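Local coordinates for extracellular solute-binding protein family 1 (Kribbella flavida, PDB 5IXP) that probably captures a solute outside the cell and delivers it to an ABC importer, at residues A[113-127]-A[229-241]. Numbering follows the deposited sequence.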
ATOM      1  N   ILE A 113      -3.776   3.211   6.031  1.00 11.34           N
ATOM      2  CA  ILE A 113      -3.890   2.533   4.739  1.00 10.98           C
ATOM      3  C   ILE A 113      -3.461   3.489   3.631  1.00 13.31           C
ATOM      4  O   ILE A 113      -3.301   4.693   3.840  1.00 13.08           O
ATOM      5  CB  ILE A 113      -5.323   2.019   4.455  1.00 10.81           C
ATOM      6  CG1 ILE A 113      -6.375   3.086   4.802  1.00  9.35           C
ATOM      7  CG2 ILE A 113      -5.578   0.702   5.192  1.00 12.65           C
ATOM      8  CD1 ILE A 113      -7.785   2.758   4.237  1.00 10.56           C
ATOM      9  N   GLY A 114      -3.303   2.936   2.427  1.00 11.57           N
ATOM     10  CA  GLY A 114      -3.007   3.728   1.256  1.00 12.62           C
ATOM     11  C   GLY A 114      -4.024   3.504   0.155  1.00 13.76           C
ATOM     12  O   GLY A 114      -3.704   2.964  -0.913  1.00 12.78           O
ATOM     13  N   PRO A 115      -5.277   3.901   0.386  1.00 12.84           N
ATOM     14  CA  PRO A 115      -6.296   3.714  -0.659  1.00 14.32           C
ATOM     15  C   PRO A 115      -5.933   4.526  -1.892  1.00 14.57           C
ATOM     16  O   PRO A 115      -5.460   5.659  -1.793  1.00 12.72           O
ATOM     17  CB  PRO A 115      -7.579   4.222   0.002  1.00 14.68           C
ATOM     18  CG  PRO A 115      -7.096   5.279   0.950  1.00 13.75           C
ATOM     19  CD  PRO A 115      -5.786   4.716   1.508  1.00 10.74           C
ATOM     20  N   GLU A 116      -6.128   3.927  -3.064  1.00 14.47           N
ATOM     21  CA  GLU A 116      -5.546   4.452  -4.288  1.00 13.93           C
ATOM     22  C   GLU A 116      -6.575   5.110  -5.193  1.00 15.53           C
ATOM     23  O   GLU A 116      -7.682   4.594  -5.380  1.00 16.59           O
ATOM     24  CB  GLU A 116      -4.842   3.349  -5.063  1.00 14.84           C
ATOM     25  CG  GLU A 116      -3.614   2.813  -4.326  1.00 16.36           C
ATOM     26  CD  GLU A 116      -2.949   1.714  -5.089  1.00 17.87           C
ATOM     27  OE1 GLU A 116      -3.480   0.587  -5.096  1.00 21.16           O
ATOM     28  OE2 GLU A 116      -1.899   1.984  -5.691  1.00 18.40           O
ATOM     29  N   ALA A 117      -6.174   6.229  -5.780  1.00 13.13           N
ATOM     30  CA  ALA A 117      -6.919   6.893  -6.839  1.00 15.47           C
ATOM     31  C   ALA A 117      -6.029   6.936  -8.080  1.00 15.43           C
ATOM     32  O   ALA A 117      -4.956   6.332  -8.113  1.00 18.27           O
ATOM     33  CB  ALA A 117      -7.358   8.287  -6.390  1.00 15.03           C
ATOM     34  N   ILE A 118      -6.475   7.647  -9.113  1.00 13.79           N
ATOM     35  CA  ILE A 118      -5.615   7.972 -10.245  1.00 12.02           C
ATOM     36  C   ILE A 118      -5.321   9.462 -10.193  1.00 14.90           C
ATOM     37  O   ILE A 118      -6.236  10.286 -10.308  1.00 17.18           O
ATOM     38  CB  ILE A 118      -6.238   7.591 -11.599  1.00 13.80           C
ATOM     39  CG1 ILE A 118      -6.500   6.076 -11.699  1.00 14.78           C
ATOM     40  CG2 ILE A 118      -5.315   8.032 -12.725  1.00 15.53           C
ATOM     41  CD1 ILE A 118      -5.238   5.193 -11.593  1.00 16.35           C
ATOM     42  N   CYS A 119      -4.063   9.818  -9.979  0.54 12.97           N
ATOM     43  CA  CYS A 119      -3.696  11.208 -10.177  0.54 12.33           C
ATOM     44  C   CYS A 119      -3.276  11.403 -11.626  0.54 13.77           C
ATOM     45  O   CYS A 119      -2.907  10.458 -12.331  0.54 11.22           O
ATOM     46  CB  CYS A 119      -2.583  11.645  -9.219  0.54 16.18           C
ATOM     47  SG  CYS A 119      -1.053  10.696  -9.306  0.54 16.53           S
ATOM     48  N   TYR A 120      -3.370  12.642 -12.083  1.00 12.96           N
ATOM     49  CA  TYR A 120      -3.125  12.905 -13.501  1.00 14.82           C
ATOM     50  C   TYR A 120      -2.691  14.343 -13.743  1.00 16.47           C
ATOM     51  O   TYR A 120      -2.993  15.257 -12.969  1.00 17.83           O
ATOM     52  CB  TYR A 120      -4.358  12.582 -14.364  1.00 15.08           C
ATOM     53  CG  TYR A 120      -5.574  13.436 -14.057  1.00 17.30           C
ATOM     54  CD1 TYR A 120      -6.416  13.125 -12.990  1.00 17.69           C
ATOM     55  CD2 TYR A 120      -5.887  14.546 -14.841  1.00 16.69           C
ATOM     56  CE1 TYR A 120      -7.530  13.903 -12.705  1.00 20.86           C
ATOM     57  CE2 TYR A 120      -7.001  15.332 -14.567  1.00 16.72           C
ATOM     58  CZ  TYR A 120      -7.819  15.005 -13.493  1.00 18.75           C
ATOM     59  OH  TYR A 120      -8.925  15.773 -13.203  1.00 17.53           O
ATOM     60  N   ARG A 121      -1.988  14.523 -14.859  1.00 15.68           N
ATOM     61  CA  ARG A 121      -1.484  15.824 -15.288  1.00 15.28           C
ATOM     62  C   ARG A 121      -2.567  16.511 -16.112  1.00 17.76           C
ATOM     63  O   ARG A 121      -2.753  16.204 -17.295  1.00 18.00           O
ATOM     64  CB  ARG A 121      -0.193  15.647 -16.078  1.00 16.33           C
ATOM     65  CG  ARG A 121       1.025  15.312 -15.203  1.00 17.58           C
ATOM     66  CD  ARG A 121       1.616  16.588 -14.581  1.00 18.22           C
ATOM     67  NE  ARG A 121       2.040  17.526 -15.619  1.00 20.78           N
ATOM     68  CZ  ARG A 121       3.247  17.530 -16.183  1.00 23.90           C
ATOM     69  NH1 ARG A 121       4.174  16.651 -15.806  1.00 22.40           N
ATOM     70  NH2 ARG A 121       3.531  18.422 -17.121  1.00 24.68           N
ATOM     71  N   ARG A 122      -3.271  17.467 -15.503  0.66 18.69           N
ATOM     72  CA  ARG A 122      -4.367  18.120 -16.217  0.66 20.85           C
ATOM     73  C   ARG A 122      -3.874  18.986 -17.372  0.66 19.74           C
ATOM     74  O   ARG A 122      -4.615  19.184 -18.344  0.66 20.69           O
ATOM     75  CB  ARG A 122      -5.225  18.943 -15.255  0.66 23.67           C
ATOM     76  CG  ARG A 122      -4.470  19.831 -14.290  0.66 23.23           C
ATOM     77  CD  ARG A 122      -5.425  20.402 -13.237  0.66 23.44           C
ATOM     78  NE  ARG A 122      -6.449  21.251 -13.843  0.66 21.51           N
ATOM     79  CZ  ARG A 122      -7.735  20.928 -13.982  0.66 25.51           C
ATOM     80  NH1 ARG A 122      -8.205  19.760 -13.540  0.66 18.16           N
ATOM     81  NH2 ARG A 122      -8.561  21.798 -14.561  0.66 30.70           N
ATOM     82  N   ASP A 123      -2.642  19.502 -17.301  1.00 17.61           N
ATOM     83  CA  ASP A 123      -2.107  20.262 -18.429  1.00 18.54           C
ATOM     84  C   ASP A 123      -1.836  19.356 -19.622  1.00 19.47           C
ATOM     85  O   ASP A 123      -2.173  19.700 -20.762  1.00 20.18           O
ATOM     86  CB  ASP A 123      -0.833  21.005 -18.017  1.00 21.25           C
ATOM     87  CG  ASP A 123       0.267  20.072 -17.546  1.00 21.22           C
ATOM     88  OD1 ASP A 123      -0.048  19.074 -16.873  1.00 20.90           O
ATOM     89  OD2 ASP A 123       1.455  20.339 -17.850  1.00 23.62           O
ATOM     90  N   LEU A 124      -1.246  18.186 -19.379  1.00 19.03           N
ATOM     91  CA  LEU A 124      -1.012  17.241 -20.467  1.00 18.06           C
ATOM     92  C   LEU A 124      -2.327  16.683 -21.000  1.00 20.22           C
ATOM     93  O   LEU A 124      -2.482  16.510 -22.216  1.00 19.16           O
ATOM     94  CB  LEU A 124      -0.086  16.116 -20.003  1.00 17.42           C
ATOM     95  CG  LEU A 124       1.297  16.562 -19.513  1.00 18.72           C
ATOM     96  CD1 LEU A 124       2.170  15.352 -19.128  1.00 16.61           C
ATOM     97  CD2 LEU A 124       2.003  17.458 -20.542  1.00 20.25           C
ATOM     98  N   PHE A 125      -3.290  16.410 -20.112  1.00 16.81           N
ATOM     99  CA  PHE A 125      -4.604  15.968 -20.574  1.00 18.75           C
ATOM    100  C   PHE A 125      -5.232  17.015 -21.487  1.00 18.93           C
ATOM    101  O   PHE A 125      -5.749  16.691 -22.564  1.00 17.75           O
ATOM    102  CB  PHE A 125      -5.526  15.680 -19.386  1.00 18.08           C
ATOM    103  CG  PHE A 125      -5.412  14.274 -18.829  1.00 17.45           C
ATOM    104  CD1 PHE A 125      -4.181  13.629 -18.763  1.00 15.65           C
ATOM    105  CD2 PHE A 125      -6.541  13.614 -18.348  1.00 15.78           C
ATOM    106  CE1 PHE A 125      -4.067  12.351 -18.229  1.00 14.99           C
ATOM    107  CE2 PHE A 125      -6.448  12.331 -17.813  1.00 17.15           C
ATOM    108  CZ  PHE A 125      -5.203  11.690 -17.757  1.00 15.85           C
ATOM    109  N   ALA A 126      -5.203  18.281 -21.064  1.00 17.81           N
ATOM    110  CA  ALA A 126      -5.807  19.340 -21.869  1.00 21.01           C
ATOM    111  C   ALA A 126      -5.209  19.366 -23.271  1.00 21.91           C
ATOM    112  O   ALA A 126      -5.935  19.403 -24.275  1.00 20.24           O
ATOM    113  CB  ALA A 126      -5.622  20.690 -21.179  1.00 24.10           C
ATOM    114  N   ARG A 127      -3.876  19.323 -23.351  1.00 21.06           N
ATOM    115  CA  ARG A 127      -3.186  19.416 -24.632  1.00 20.98           C
ATOM    116  C   ARG A 127      -3.440  18.192 -25.499  1.00 18.96           C
ATOM    117  O   ARG A 127      -3.342  18.268 -26.732  1.00 19.08           O
ATOM    118  CB  ARG A 127      -1.686  19.611 -24.382  1.00 23.77           C
ATOM    119  CG  ARG A 127      -1.359  20.981 -23.784  1.00 25.42           C
ATOM    120  CD  ARG A 127       0.044  21.064 -23.194  1.00 31.64           C
ATOM    121  NE  ARG A 127       1.046  20.365 -23.999  1.00 40.22           N
ATOM    122  CZ  ARG A 127       2.275  20.063 -23.574  1.00 43.17           C
ATOM    123  NH1 ARG A 127       2.666  20.401 -22.344  1.00 46.65           N
ATOM    124  NH2 ARG A 127       3.114  19.415 -24.373  1.00 40.17           N
ATOM    125  N   THR A 229       9.373  17.228 -15.447  1.00 23.33           N
ATOM    126  CA  THR A 229       9.316  17.106 -16.897  1.00 25.09           C
ATOM    127  C   THR A 229       7.918  16.635 -17.286  1.00 27.84           C
ATOM    128  O   THR A 229       7.066  16.369 -16.429  1.00 27.65           O
ATOM    129  CB  THR A 229      10.338  16.095 -17.434  1.00 25.37           C
ATOM    130  OG1 THR A 229       9.881  14.768 -17.128  1.00 25.67           O
ATOM    131  CG2 THR A 229      11.722  16.313 -16.815  1.00 26.18           C
ATOM    132  N   ASP A 230       7.694  16.492 -18.596  1.00 26.90           N
ATOM    133  CA  ASP A 230       6.450  15.932 -19.110  1.00 26.94           C
ATOM    134  C   ASP A 230       6.529  14.420 -19.315  1.00 23.25           C
ATOM    135  O   ASP A 230       5.809  13.884 -20.163  1.00 24.22           O
ATOM    136  CB  ASP A 230       6.067  16.625 -20.421  1.00 29.22           C
ATOM    137  CG  ASP A 230       5.805  18.111 -20.243  1.00 29.97           C
ATOM    138  OD1 ASP A 230       5.621  18.556 -19.086  1.00 27.64           O
ATOM    139  OD2 ASP A 230       5.777  18.833 -21.266  1.00 29.72           O
ATOM    140  N   ALA A 231       7.368  13.718 -18.544  1.00 22.07           N
ATOM    141  CA  ALA A 231       7.676  12.319 -18.842  1.00 19.22           C
ATOM    142  C   ALA A 231       6.451  11.407 -18.740  1.00 18.96           C
ATOM    143  O   ALA A 231       6.310  10.472 -19.539  1.00 20.47           O
ATOM    144  CB  ALA A 231       8.780  11.811 -17.921  1.00 21.30           C
ATOM    145  N   PHE A 232       5.574  11.625 -17.755  1.00 19.03           N
ATOM    146  CA  PHE A 232       4.399  10.760 -17.632  1.00 19.12           C
ATOM    147  C   PHE A 232       3.197  11.554 -17.133  1.00 20.69           C
ATOM    148  O   PHE A 232       3.343  12.540 -16.405  1.00 19.01           O
ATOM    149  CB  PHE A 232       4.659   9.551 -16.710  1.00 18.63           C
ATOM    150  CG  PHE A 232       5.239   9.912 -15.373  1.00 18.71           C
ATOM    151  CD1 PHE A 232       4.416  10.209 -14.299  1.00 20.74           C
ATOM    152  CD2 PHE A 232       6.617   9.943 -15.185  1.00 20.64           C
ATOM    153  CE1 PHE A 232       4.962  10.538 -13.053  1.00 19.04           C
ATOM    154  CE2 PHE A 232       7.164  10.277 -13.947  1.00 20.10           C
ATOM    155  CZ  PHE A 232       6.332  10.574 -12.881  1.00 20.21           C
ATOM    156  N   ALA A 233       1.997  11.089 -17.514  1.00 18.97           N
ATOM    157  CA  ALA A 233       0.769  11.849 -17.308  1.00 16.73           C
ATOM    158  C   ALA A 233      -0.147  11.310 -16.216  1.00 18.32           C
ATOM    159  O   ALA A 233      -1.048  12.044 -15.790  1.00 17.77           O
ATOM    160  CB  ALA A 233      -0.041  11.928 -18.615  1.00 15.83           C
ATOM    161  N   THR A 234       0.023  10.058 -15.774  1.00 14.04           N
ATOM    162  CA  THR A 234      -0.817   9.489 -14.720  1.00 13.59           C
ATOM    163  C   THR A 234       0.024   8.637 -13.775  1.00 17.62           C
ATOM    164  O   THR A 234       1.119   8.182 -14.119  1.00 18.22           O
ATOM    165  CB  THR A 234      -1.945   8.597 -15.261  1.00 15.24           C
ATOM    166  OG1 THR A 234      -1.379   7.378 -15.770  1.00 15.63           O
ATOM    167  CG2 THR A 234      -2.747   9.291 -16.373  1.00 15.46           C
HETATM  168  N   MSE A 235      -0.516   8.419 -12.577  1.00 15.54           N
HETATM  169  CA  MSE A 235       0.013   7.422 -11.637  1.00 19.75           C
HETATM  170  C   MSE A 235      -1.109   6.780 -10.831  1.00 22.40           C
HETATM  171  O   MSE A 235      -2.076   7.459 -10.468  1.00 22.07           O
HETATM  172  CB  MSE A 235       1.012   8.040 -10.645  1.00 21.13           C
HETATM  173  CG  MSE A 235       2.399   8.339 -11.174  1.00 28.01           C
HETATM  174 SE   MSE A 235       3.556   8.599  -9.617  0.86 34.83          SE
HETATM  175  CE  MSE A 235       3.674   6.702  -9.051  1.00 27.64           C
ATOM    176  N   ALA A 236      -0.976   5.482 -10.542  1.00 18.51           N
ATOM    177  CA  ALA A 236      -1.781   4.873  -9.496  1.00 16.89           C
ATOM    178  C   ALA A 236      -1.300   5.429  -8.166  1.00 16.58           C
ATOM    179  O   ALA A 236      -0.102   5.406  -7.868  1.00 20.37           O
ATOM    180  CB  ALA A 236      -1.665   3.350  -9.531  1.00 17.88           C
ATOM    181  N   CYS A 237      -2.229   5.939  -7.368  1.00 17.90           N
ATOM    182  CA  CYS A 237      -1.910   6.978  -6.395  1.00 19.54           C
ATOM    183  C   CYS A 237      -2.561   6.724  -5.041  1.00 13.51           C
ATOM    184  O   CYS A 237      -3.703   7.130  -4.815  1.00 16.56           O
ATOM    185  CB  CYS A 237      -2.373   8.323  -6.957  1.00 28.42           C
ATOM    186  SG  CYS A 237      -1.838   9.809  -6.178  1.00 37.34           S
ATOM    187  N   PRO A 238      -1.856   6.078  -4.101  1.00 18.22           N
ATOM    188  CA  PRO A 238      -2.350   6.074  -2.718  1.00 17.20           C
ATOM    189  C   PRO A 238      -2.341   7.485  -2.158  1.00 17.46           C
ATOM    190  O   PRO A 238      -1.548   8.332  -2.571  1.00 17.13           O
ATOM    191  CB  PRO A 238      -1.354   5.171  -1.977  1.00 17.64           C
ATOM    192  CG  PRO A 238      -0.075   5.319  -2.771  1.00 19.11           C
ATOM    193  CD  PRO A 238      -0.531   5.433  -4.214  1.00 17.32           C
ATOM    194  N   GLY A 239      -3.237   7.727  -1.197  1.00 18.01           N
ATOM    195  CA  GLY A 239      -3.313   9.041  -0.578  1.00 16.48           C
ATOM    196  C   GLY A 239      -1.965   9.583  -0.138  1.00 18.99           C
ATOM    197  O   GLY A 239      -1.662  10.759  -0.346  1.00 20.03           O
ATOM    198  N   TRP A 240      -1.125   8.730   0.463  1.00 19.00           N
ATOM    199  CA  TRP A 240       0.145   9.210   1.002  1.00 18.08           C
ATOM    200  C   TRP A 240       1.141   9.606  -0.084  1.00 19.66           C
ATOM    201  O   TRP A 240       2.141  10.263   0.226  1.00 21.83           O
ATOM    202  CB  TRP A 240       0.781   8.156   1.927  1.00 17.56           C
ATOM    203  CG  TRP A 240       1.015   6.788   1.298  1.00 16.48           C
ATOM    204  CD1 TRP A 240       0.216   5.682   1.418  1.00 17.54           C
ATOM    205  CD2 TRP A 240       2.124   6.391   0.485  1.00 18.31           C
ATOM    206  NE1 TRP A 240       0.756   4.622   0.723  1.00 16.66           N
ATOM    207  CE2 TRP A 240       1.928   5.031   0.142  1.00 20.00           C
ATOM    208  CE3 TRP A 240       3.262   7.048   0.009  1.00 17.82           C
ATOM    209  CZ2 TRP A 240       2.826   4.323  -0.665  1.00 19.52           C
ATOM    210  CZ3 TRP A 240       4.153   6.340  -0.792  1.00 22.36           C
ATOM    211  CH2 TRP A 240       3.928   4.992  -1.116  1.00 21.86           C
ATOM    212  N   LEU A 241       0.906   9.223  -1.338  1.00 17.74           N
ATOM    213  CA  LEU A 241       1.836   9.585  -2.401  1.00 19.96           C
ATOM    214  C   LEU A 241       1.662  11.027  -2.871  1.00 20.14           C
ATOM    215  O   LEU A 241       2.588  11.578  -3.481  1.00 20.96           O
ATOM    216  CB  LEU A 241       1.681   8.619  -3.581  1.00 18.14           C
ATOM    217  CG  LEU A 241       2.748   8.673  -4.680  1.00 21.97           C
ATOM    218  CD1 LEU A 241       4.100   8.228  -4.138  1.00 25.10           C
ATOM    219  CD2 LEU A 241       2.333   7.825  -5.872  1.00 24.24           C
TER
HETATM  220  O   HOH W   1       4.328  14.242 -14.355  1.00 22.86           O
HETATM  221  O   HOH W   2       6.041  17.980 -23.617  1.00 34.49           O
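An antiparallel pairing within the mixed sheet of this periplasmic-binding-protein fold joins Glu116–Tyr120 of strand 113-121 to Thr234–Pro238, the N-to-C directions of the two short strand axes lying 146° apart. The register follows from the pairs: Ala117 with Cys237 and Cys119 with Met235 (selenomethionine here) are hydrogen-bonded, as in Ala117 N to Cys237 O at 2.8 Å, whereas Glu116–Pro238, Ile118–Ala236 and Tyr120–Thr234 are non-hydrogen-bonded. Beyond the last of these, Arg121 N still donates to Ala233 O (2.8 Å), just where segment 113-127 passes into helix 122-127, Arg121 being its N-cap residue. On its other side, strand 113-121 pairs with strand 257-260 through backbone bonds of Ile118 with Ala260 and Tyr120 with Asp258.

Cys119 and Cys237 share a face and meet diagonally; they are a known disulfide of this protein, but in the Cys119 conformer described here SG lies 3.3 Å from Cys237 SG, too long for a covalent bond. Ile245 of helix 241-249 touches both.

At the start of helix 122-127, Arg121 ties three pieces of chain together. Bends at chi2 (-82°) and chi3 fold its guanidinium back so that NE and NH2 grip Asp123 side-on, NE to OD1 at 2.9 Å. NH2 also bridges to Asp230 OD1 (2.9 Å), approached from above the carboxylate, whose plane is turned 61° from the guanidinium. NH1 meets Thr229 O at 3.0 Å and a water that bonds onward to Phe232 O, while Leu124 CD1 sits 3.8 Å above the centre of one guanidinium face. A leucine in place of Arg121 would probably leave the Asp123 and Asp230 carboxylates without their common cation. Thr234 turns OG1 to Tyr147 OH and Trp163 O, and its CG2 meets the Phe125 ring at the edge, 3.7 Å from CZ.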